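Local structure of aminopeptidase (Aneurinibacillus sp. AM-1, 5IB9) at residues A208-A214 / L258-L264; Q47-Y53 / T248-R253; E81-Y87 / K151-G157. The protein probably acts as a zinc-dependent aminopeptidase of the M28 family, removing residues one at a time from the amino-terminal ends of peptides. All coordinates share one frame; numbering follows the deposited sequence.

Interaction 1 (A208-A214 / L258-L264)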
# COMPACT_ATOMS: atom_id res chain seq x y z
N ALA A 208 -15.03 -14.47 1.21
CA ALA A 208 -16.34 -15.12 0.89
C ALA A 208 -17.38 -14.35 1.67
O ALA A 208 -17.26 -14.18 2.83
CB ALA A 208 -16.31 -16.64 1.40
N THR A 209 -18.39 -13.86 0.96
CA THR A 209 -19.36 -12.93 1.60
C THR A 209 -20.74 -13.56 1.55
O THR A 209 -21.14 -13.97 0.45
CB THR A 209 -19.33 -11.60 0.87
OG1 THR A 209 -18.02 -10.99 1.01
CG2 THR A 209 -20.40 -10.67 1.51
N LYS A 210 -21.40 -13.55 2.67
CA LYS A 210 -22.81 -13.89 2.76
C LYS A 210 -23.62 -12.58 2.90
O LYS A 210 -23.55 -11.86 3.89
CB LYS A 210 -23.06 -14.79 3.97
CG LYS A 210 -24.54 -15.39 3.92
CD LYS A 210 -24.90 -16.06 5.20
CE LYS A 210 -26.25 -16.93 5.00
NZ LYS A 210 -27.45 -16.05 5.00
N LYS A 211 -24.37 -12.27 1.86
CA LYS A 211 -25.27 -11.13 1.92
C LYS A 211 -26.46 -11.41 2.85
O LYS A 211 -26.90 -12.48 2.91
CB LYS A 211 -25.78 -10.79 0.51
CG LYS A 211 -24.72 -10.26 -0.41
CD LYS A 211 -25.03 -10.53 -1.87
CE LYS A 211 -24.50 -9.43 -2.78
NZ LYS A 211 -25.02 -9.46 -4.15
N PRO A 212 -26.96 -10.41 3.52
CA PRO A 212 -28.10 -10.67 4.38
C PRO A 212 -29.30 -11.07 3.56
O PRO A 212 -29.45 -10.62 2.49
CB PRO A 212 -28.32 -9.33 5.09
CG PRO A 212 -27.61 -8.37 4.39
CD PRO A 212 -26.59 -9.00 3.55
N ASP A 213 -30.06 -11.99 4.10
CA ASP A 213 -31.21 -12.57 3.41
C ASP A 213 -32.50 -12.59 4.23
O ASP A 213 -33.34 -13.37 3.97
CB ASP A 213 -30.86 -13.92 2.85
CG ASP A 213 -30.50 -14.91 3.91
OD1 ASP A 213 -30.29 -14.55 5.02
OD2 ASP A 213 -30.47 -16.05 3.56
N ALA A 214 -32.62 -11.68 5.17
CA ALA A 214 -33.77 -11.61 6.07
C ALA A 214 -34.84 -10.57 5.67
O ALA A 214 -35.60 -10.12 6.48
CB ALA A 214 -33.32 -11.39 7.50
N LEU A 258 -28.37 -20.83 7.54
CA LEU A 258 -29.16 -19.94 8.36
C LEU A 258 -29.49 -18.57 7.73
O LEU A 258 -28.74 -18.04 6.93
CB LEU A 258 -28.43 -19.66 9.73
CG LEU A 258 -28.05 -20.95 10.44
CD1 LEU A 258 -27.00 -20.76 11.53
CD2 LEU A 258 -29.26 -21.65 11.05
N LYS A 259 -30.66 -18.03 8.03
CA LYS A 259 -31.01 -16.70 7.63
C LYS A 259 -30.24 -15.74 8.48
O LYS A 259 -29.97 -15.98 9.70
CB LYS A 259 -32.49 -16.50 7.87
CG LYS A 259 -33.37 -17.46 7.10
CD LYS A 259 -33.20 -17.42 5.58
CE LYS A 259 -34.01 -16.34 4.87
NZ LYS A 259 -33.58 -16.25 3.40
N THR A 260 -29.78 -14.64 7.85
CA THR A 260 -29.02 -13.62 8.54
C THR A 260 -29.46 -12.23 8.15
O THR A 260 -29.86 -11.99 6.98
CB THR A 260 -27.48 -13.76 8.23
OG1 THR A 260 -27.30 -13.75 6.79
CG2 THR A 260 -26.91 -15.08 8.88
N ASP A 261 -29.33 -11.27 9.06
CA ASP A 261 -29.68 -9.91 8.78
C ASP A 261 -28.49 -8.99 8.68
O ASP A 261 -28.62 -7.78 8.61
CB ASP A 261 -30.74 -9.34 9.81
CG ASP A 261 -30.20 -9.18 11.23
OD1 ASP A 261 -28.96 -9.42 11.49
OD2 ASP A 261 -31.01 -8.83 12.13
N THR A 262 -27.35 -9.64 8.75
CA THR A 262 -26.06 -8.91 8.83
C THR A 262 -25.12 -9.57 7.82
O THR A 262 -25.00 -10.81 7.76
CB THR A 262 -25.49 -9.12 10.23
OG1 THR A 262 -26.40 -8.54 11.20
CG2 THR A 262 -24.12 -8.45 10.45
N GLU A 263 -24.41 -8.72 7.03
CA GLU A 263 -23.50 -9.19 6.02
C GLU A 263 -22.29 -9.82 6.74
O GLU A 263 -21.77 -9.19 7.67
CB GLU A 263 -23.02 -8.00 5.21
CG GLU A 263 -21.95 -8.45 4.19
CD GLU A 263 -21.70 -7.30 3.18
OE1 GLU A 263 -22.64 -6.51 2.79
OE2 GLU A 263 -20.57 -7.23 2.67
N LEU A 264 -21.91 -11.03 6.31
CA LEU A 264 -20.75 -11.69 6.96
C LEU A 264 -19.70 -11.86 5.91
O LEU A 264 -19.98 -12.33 4.79
CB LEU A 264 -21.25 -13.07 7.51
CG LEU A 264 -22.31 -13.02 8.56
CD1 LEU A 264 -22.68 -14.42 9.03
CD2 LEU A 264 -21.89 -12.26 9.72
O HOH W 1 -24.99 -12.70 6.18

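Interaction 2 (Q47-Y53 / T248-R253)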
# COMPACT_ATOMS: atom_id res chain seq x y z
N GLN A 47 -13.36 -24.56 -0.98
CA GLN A 47 -14.26 -24.92 0.11
C GLN A 47 -15.37 -23.91 0.26
O GLN A 47 -16.57 -24.25 0.37
CB GLN A 47 -13.57 -25.07 1.46
CG GLN A 47 -12.45 -26.10 1.45
CD GLN A 47 -12.63 -27.34 0.57
OE1 GLN A 47 -11.83 -27.52 -0.41
NE2 GLN A 47 -13.63 -28.15 0.87
N PHE A 48 -15.03 -22.61 0.19
CA PHE A 48 -16.09 -21.67 0.31
C PHE A 48 -17.10 -21.81 -0.82
O PHE A 48 -18.29 -21.68 -0.60
CB PHE A 48 -15.55 -20.22 0.23
CG PHE A 48 -14.87 -19.68 1.50
CD1 PHE A 48 -15.49 -19.65 2.74
CD2 PHE A 48 -13.56 -19.16 1.39
CE1 PHE A 48 -14.89 -19.04 3.87
CE2 PHE A 48 -12.99 -18.52 2.51
CZ PHE A 48 -13.65 -18.50 3.72
N LYS A 49 -16.59 -22.05 -2.03
CA LYS A 49 -17.53 -22.19 -3.16
C LYS A 49 -18.40 -23.39 -2.89
O LYS A 49 -19.63 -23.34 -3.29
CB LYS A 49 -16.78 -22.36 -4.47
CG LYS A 49 -16.27 -21.11 -5.05
CD LYS A 49 -15.51 -21.57 -6.37
CE LYS A 49 -14.74 -20.51 -7.07
NZ LYS A 49 -13.95 -21.26 -8.22
N SER A 50 -17.87 -24.45 -2.32
CA SER A 50 -18.69 -25.67 -2.08
C SER A 50 -19.85 -25.46 -1.12
O SER A 50 -20.82 -26.26 -1.09
CB SER A 50 -17.87 -26.81 -1.65
OG SER A 50 -17.55 -26.74 -0.24
N TYR A 51 -19.76 -24.41 -0.26
CA TYR A 51 -20.84 -24.10 0.70
C TYR A 51 -21.84 -23.14 0.06
O TYR A 51 -22.78 -22.62 0.72
CB TYR A 51 -20.28 -23.38 1.97
CG TYR A 51 -19.09 -24.05 2.58
CD1 TYR A 51 -18.11 -23.29 3.27
CD2 TYR A 51 -18.93 -25.39 2.59
CE1 TYR A 51 -17.02 -23.95 3.84
CE2 TYR A 51 -17.82 -26.02 3.10
CZ TYR A 51 -16.89 -25.28 3.84
OH TYR A 51 -15.75 -25.85 4.40
N GLY A 52 -21.57 -22.76 -1.19
CA GLY A 52 -22.43 -21.86 -1.91
C GLY A 52 -22.05 -20.42 -2.01
O GLY A 52 -22.78 -19.61 -2.52
N TYR A 53 -20.85 -20.06 -1.53
CA TYR A 53 -20.39 -18.71 -1.59
C TYR A 53 -19.77 -18.30 -2.95
O TYR A 53 -19.08 -19.08 -3.61
CB TYR A 53 -19.29 -18.49 -0.51
CG TYR A 53 -19.86 -18.48 0.92
CD1 TYR A 53 -20.17 -17.29 1.54
CD2 TYR A 53 -19.98 -19.67 1.65
CE1 TYR A 53 -20.69 -17.29 2.81
CE2 TYR A 53 -20.54 -19.66 2.93
CZ TYR A 53 -20.93 -18.47 3.50
OH TYR A 53 -21.45 -18.42 4.80
N THR A 248 -12.81 -20.74 10.38
CA THR A 248 -13.36 -19.74 9.45
C THR A 248 -14.24 -20.45 8.38
O THR A 248 -15.38 -20.04 8.20
CB THR A 248 -12.27 -18.93 8.79
OG1 THR A 248 -11.55 -18.18 9.79
CG2 THR A 248 -12.88 -17.85 7.80
N LEU A 249 -13.71 -21.51 7.78
CA LEU A 249 -14.46 -22.28 6.75
C LEU A 249 -15.68 -22.91 7.38
O LEU A 249 -16.73 -22.83 6.81
CB LEU A 249 -13.51 -23.33 6.13
CG LEU A 249 -12.49 -22.83 5.17
CD1 LEU A 249 -11.61 -24.01 4.74
CD2 LEU A 249 -13.21 -22.25 3.91
N GLU A 250 -15.47 -23.52 8.56
CA GLU A 250 -16.57 -24.26 9.15
C GLU A 250 -17.71 -23.29 9.52
O GLU A 250 -18.92 -23.59 9.37
CB GLU A 250 -16.10 -25.15 10.26
CG GLU A 250 -17.28 -25.98 10.91
CD GLU A 250 -18.06 -26.93 10.01
OE1 GLU A 250 -17.73 -27.21 8.83
OE2 GLU A 250 -19.11 -27.38 10.54
N LEU A 251 -17.39 -22.12 10.08
CA LEU A 251 -18.43 -21.20 10.43
C LEU A 251 -19.08 -20.67 9.14
O LEU A 251 -20.32 -20.40 9.12
CB LEU A 251 -17.95 -19.99 11.30
CG LEU A 251 -17.55 -20.53 12.70
CD1 LEU A 251 -17.00 -19.35 13.45
CD2 LEU A 251 -18.71 -21.15 13.46
N ALA A 252 -18.29 -20.49 8.05
CA ALA A 252 -19.00 -20.08 6.80
C ALA A 252 -19.98 -21.21 6.37
O ALA A 252 -21.03 -20.86 5.93
CB ALA A 252 -17.98 -19.90 5.70
N ARG A 253 -19.64 -22.49 6.51
CA ARG A 253 -20.57 -23.55 6.12
C ARG A 253 -21.75 -23.50 7.03
O ARG A 253 -22.92 -23.55 6.58
CB ARG A 253 -19.84 -24.84 6.29
CG ARG A 253 -20.71 -26.04 5.73
CD ARG A 253 -20.07 -27.40 6.03
NE ARG A 253 -20.29 -27.67 7.44
CZ ARG A 253 -21.43 -28.03 8.00
NH1 ARG A 253 -22.48 -28.30 7.19
NH2 ARG A 253 -21.51 -28.14 9.36
O HOH W 2 -15.60 -26.85 7.07

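Interaction 3 (E81-Y87 / K151-G157)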
# COMPACT_ATOMS: atom_id res chain seq x y z
N GLU A 81 28.60 -17.30 17.06
CA GLU A 81 27.28 -17.74 16.59
C GLU A 81 26.40 -16.58 16.19
O GLU A 81 25.88 -15.87 17.07
CB GLU A 81 26.52 -18.46 17.70
CG GLU A 81 26.32 -19.95 17.52
CD GLU A 81 25.50 -20.54 18.66
OE1 GLU A 81 25.87 -21.63 19.15
OE2 GLU A 81 24.49 -19.90 19.07
N GLY A 82 26.18 -16.42 14.89
CA GLY A 82 25.39 -15.30 14.37
C GLY A 82 24.13 -15.64 13.58
O GLY A 82 24.18 -16.47 12.67
N GLU A 83 23.03 -14.96 13.91
CA GLU A 83 21.75 -15.05 13.17
C GLU A 83 21.45 -13.72 12.43
O GLU A 83 21.12 -12.71 13.09
CB GLU A 83 20.58 -15.34 14.15
CG GLU A 83 20.65 -16.70 14.92
CD GLU A 83 20.37 -17.92 14.02
OE1 GLU A 83 19.17 -18.20 13.78
OE2 GLU A 83 21.33 -18.59 13.56
N ALA A 84 21.53 -13.73 11.08
CA ALA A 84 21.07 -12.58 10.26
C ALA A 84 19.61 -12.22 10.52
O ALA A 84 18.71 -13.10 10.55
CB ALA A 84 21.27 -12.84 8.78
N PHE A 85 19.34 -10.94 10.68
CA PHE A 85 17.98 -10.50 10.84
C PHE A 85 17.32 -10.62 9.45
O PHE A 85 18.01 -10.50 8.42
CB PHE A 85 17.91 -9.04 11.33
CG PHE A 85 18.10 -8.88 12.82
CD1 PHE A 85 19.38 -8.69 13.36
CD2 PHE A 85 17.01 -8.89 13.70
CE1 PHE A 85 19.56 -8.53 14.74
CE2 PHE A 85 17.18 -8.74 15.10
CZ PHE A 85 18.47 -8.55 15.61
N THR A 86 16.01 -10.89 9.41
CA THR A 86 15.31 -10.97 8.12
C THR A 86 15.33 -9.58 7.50
O THR A 86 15.07 -8.61 8.19
CB THR A 86 13.86 -11.43 8.31
OG1 THR A 86 13.86 -12.74 8.86
CG2 THR A 86 13.14 -11.48 6.95
N TYR A 87 15.66 -9.50 6.21
CA TYR A 87 15.86 -8.27 5.46
C TYR A 87 17.24 -7.62 5.67
O TYR A 87 17.50 -6.50 5.19
CB TYR A 87 14.76 -7.23 5.64
CG TYR A 87 13.42 -7.76 5.12
CD1 TYR A 87 12.44 -8.18 6.01
CD2 TYR A 87 13.18 -7.84 3.75
CE1 TYR A 87 11.22 -8.69 5.54
CE2 TYR A 87 11.97 -8.33 3.28
CZ TYR A 87 11.02 -8.75 4.16
OH TYR A 87 9.84 -9.24 3.65
N LYS A 151 18.79 -17.76 21.48
CA LYS A 151 19.11 -17.07 20.21
C LYS A 151 18.25 -15.84 19.90
O LYS A 151 17.09 -15.74 20.32
CB LYS A 151 19.07 -18.05 19.03
CG LYS A 151 20.15 -19.12 19.03
CD LYS A 151 20.35 -19.73 17.64
CE LYS A 151 21.53 -20.72 17.62
NZ LYS A 151 21.91 -21.21 16.25
N LEU A 152 18.86 -14.89 19.18
CA LEU A 152 18.18 -13.68 18.70
C LEU A 152 17.93 -13.77 17.19
O LEU A 152 18.82 -13.61 16.35
CB LEU A 152 18.91 -12.37 19.08
CG LEU A 152 18.22 -11.08 18.64
CD1 LEU A 152 16.82 -10.98 19.21
CD2 LEU A 152 19.04 -9.86 19.04
N ASN A 153 16.69 -14.11 16.87
CA ASN A 153 16.20 -14.16 15.52
C ASN A 153 15.20 -13.06 15.52
O ASN A 153 14.59 -12.76 16.55
CB ASN A 153 15.53 -15.50 15.25
CG ASN A 153 16.47 -16.65 15.39
OD1 ASN A 153 17.31 -16.89 14.52
ND2 ASN A 153 16.35 -17.38 16.48
N GLY A 154 15.02 -12.42 14.37
CA GLY A 154 14.06 -11.35 14.31
C GLY A 154 14.09 -10.78 12.93
O GLY A 154 14.72 -11.35 12.03
N THR A 155 13.47 -9.63 12.79
CA THR A 155 13.28 -9.02 11.50
C THR A 155 13.38 -7.49 11.51
O THR A 155 12.97 -6.82 12.46
CB THR A 155 11.89 -9.51 10.87
OG1 THR A 155 11.69 -8.91 9.57
CG2 THR A 155 10.74 -9.18 11.85
N LEU A 156 13.88 -6.95 10.43
CA LEU A 156 13.94 -5.53 10.25
C LEU A 156 12.62 -5.08 9.64
O LEU A 156 12.41 -3.90 9.34
CB LEU A 156 15.14 -5.16 9.39
CG LEU A 156 16.46 -5.76 9.93
CD1 LEU A 156 17.52 -5.18 9.05
CD2 LEU A 156 16.69 -5.40 11.40
N GLY A 157 11.74 -6.06 9.46
CA GLY A 157 10.30 -5.79 9.17
C GLY A 157 9.98 -5.78 7.69
O GLY A 157 8.93 -6.29 7.26
O HOH W 3 20.85 -21.18 13.36
O HOH W 4 16.58 -13.92 12.19

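Interaction 1 (A208-A214 / L258-L264)
Lys-210 and Thr-260 reach toward each other tip to tip, with NZ of Lys-210 donating to OG1 of Thr-260 at 2.9 Å. The lysine chain starts with CG opposite its backbone N (chi1 -169°) and stays extended until the last torsion, where a bend of -78° brings NZ to a second acceptor, O of Leu-258, 3.1 Å from it and met nearly end-on. A third partner comes from its own segment: NZ also forms a salt bridge with OD1 of Asp-213.

That carboxylate joins the two segments. Its OD1 receives the backbone N-H of Thr-260 at 2.9 Å in an almost straight bond (173°), and its OD2 makes a salt bridge with NZ of Lys-259, weak as a hydrogen bond at 3.1 Å. Bends at chi2 and chi3 carry the Lys-259 chain across the aspartate, bringing its NZ also to the main-chain O of Asp-213, to which it donates. In return, N of Asp-213 donates to O of Thr-260.

Toward the sheet, Lys-210 and Leu-264 form an antiparallel hydrogen-bonded pair: N of Lys-210 donates to O of Leu-264 at 2.8 Å and N of Leu-264 donates back to O of Lys-210. Here the end of strand 187-210 meets the start of strand 263-269 in the peptidase domain. Beyond this pair a water accepts from OG1 of Thr-260 and donates to O of Lys-210 and O of Thr-262, bridging the chains past the last strand bond. Pro-212 lays its CB 3.6 Å from the carbonyl C of Asp-261.

Chemically, one carboxylate stands between two lysines, NZ of Lys-210 lying 6.3 Å from NZ of Lys-259. Asp-213 answers both ammonium groups, OD1 toward Lys-210 and OD2 toward Lys-259, and they would be expected to stabilise its ionised form.

Interaction 2 (Q47-Y53 / T248-R253)
Tyr-51 and Arg-253 bring their CA atoms within 5.5 Å where helix 35-50, closed by a Schellman motif at Gly-52 (phi 100°), meets helix 238-256 of the peptidase domain. The Tyr-51 ring is sandwiched: O of Gln-47 sits over the centre of one face, and on the opposite face CB of Arg-253 makes a CH-pi contact 3.6 Å from the centroid, only 2° off the ring normal. One face of the Phe-48 ring is covered by CD2 of Leu-249, a CH-pi contact 3.6 Å from the centroid, while CB of Ala-252 lies at its edge, 3.7 Å from CE1 of Phe-48. The Phe-48 side chain also touches Val-206 of strand 187-210. Tyr-53 contributes the one direct hydrogen bond between the segments, its OH donating to O of Ala-252 at 2.7 Å from 19° out of the carbonyl plane.

A bend at chi3 of Arg-253 turns the guanidinium from the tyrosine toward Glu-250, which it grips side-on, NE to OE1 and NH2 to OE2. A water links OE1 of Glu-250 to OH of Tyr-51. The arginine therefore divides its chemistry: its methylene stem serves the aromatic interface, while its charge is probably neutralised within its own helix.

Interaction 3 (E81-Y87 / K151-G157)
At the edge of the Phe-85 ring lies N of Thr-155, near the ring plane and 3.7 Å from CD2 of Phe-85. The contact joins residues 81-87 to a loop of the PA domain. CD2 of Leu-152 and CD2 of Leu-156 approach the Phe-85 ring obliquely, the former 3.7 Å from CZ of Phe-85, and Phe-127 meets it with planes at about 50°. Tyr-87 likewise presents its edge, here to OG1 of Thr-155. The end-to-end directions of the segments differ by 10°, and a single backbone bridge joins them, in which N of Thr-86 donates to O of Gly-154 and N of Leu-156 to O of Thr-86, both at 3.0 Å.

Replacing Phe-85 by an alanine would probably open a gap between Leu-152 and Leu-156 and leave Phe-127 without its ring partner. Gly-154 suits its place, since a CB there would crowd CE2 of Phe-85. Toward the surface, a water joins OE2 of Glu-83 to NZ of Lys-151, supplementing a long salt bridge. The side chain of Thr-155 lies about 7 Å from the bound inhibitor, and its hydroxyl forms an ST turn: OG1 of Thr-155 accepts from N of Gly-157 at 2.9 Å, with an N-H...O angle of 151°.

In the fold
Interactions 1 and 2 adjoin, their centres 13 Å apart: CB of Ala-208 touches CG of Phe-48 at 3.4 Å, and CB of Lys-210 packs on the Tyr-53 ring. The strands joined in interaction 1 lie against side chains of interaction 2, and helix 238-256 of interaction 2 leads along the chain into strand 263-269 of interaction 1. Interaction 2 is the buried one and relies on ring faces and methyl groups, whereas interaction 1, at the partly buried end of the strands, is held by charges, backbone bonds and water. Interaction 3 lies on the far side of the chain's centre, about 24 Å from interaction 2 between nearest atoms; it combines an apolar interior with a polar, exposed margin in the PA part.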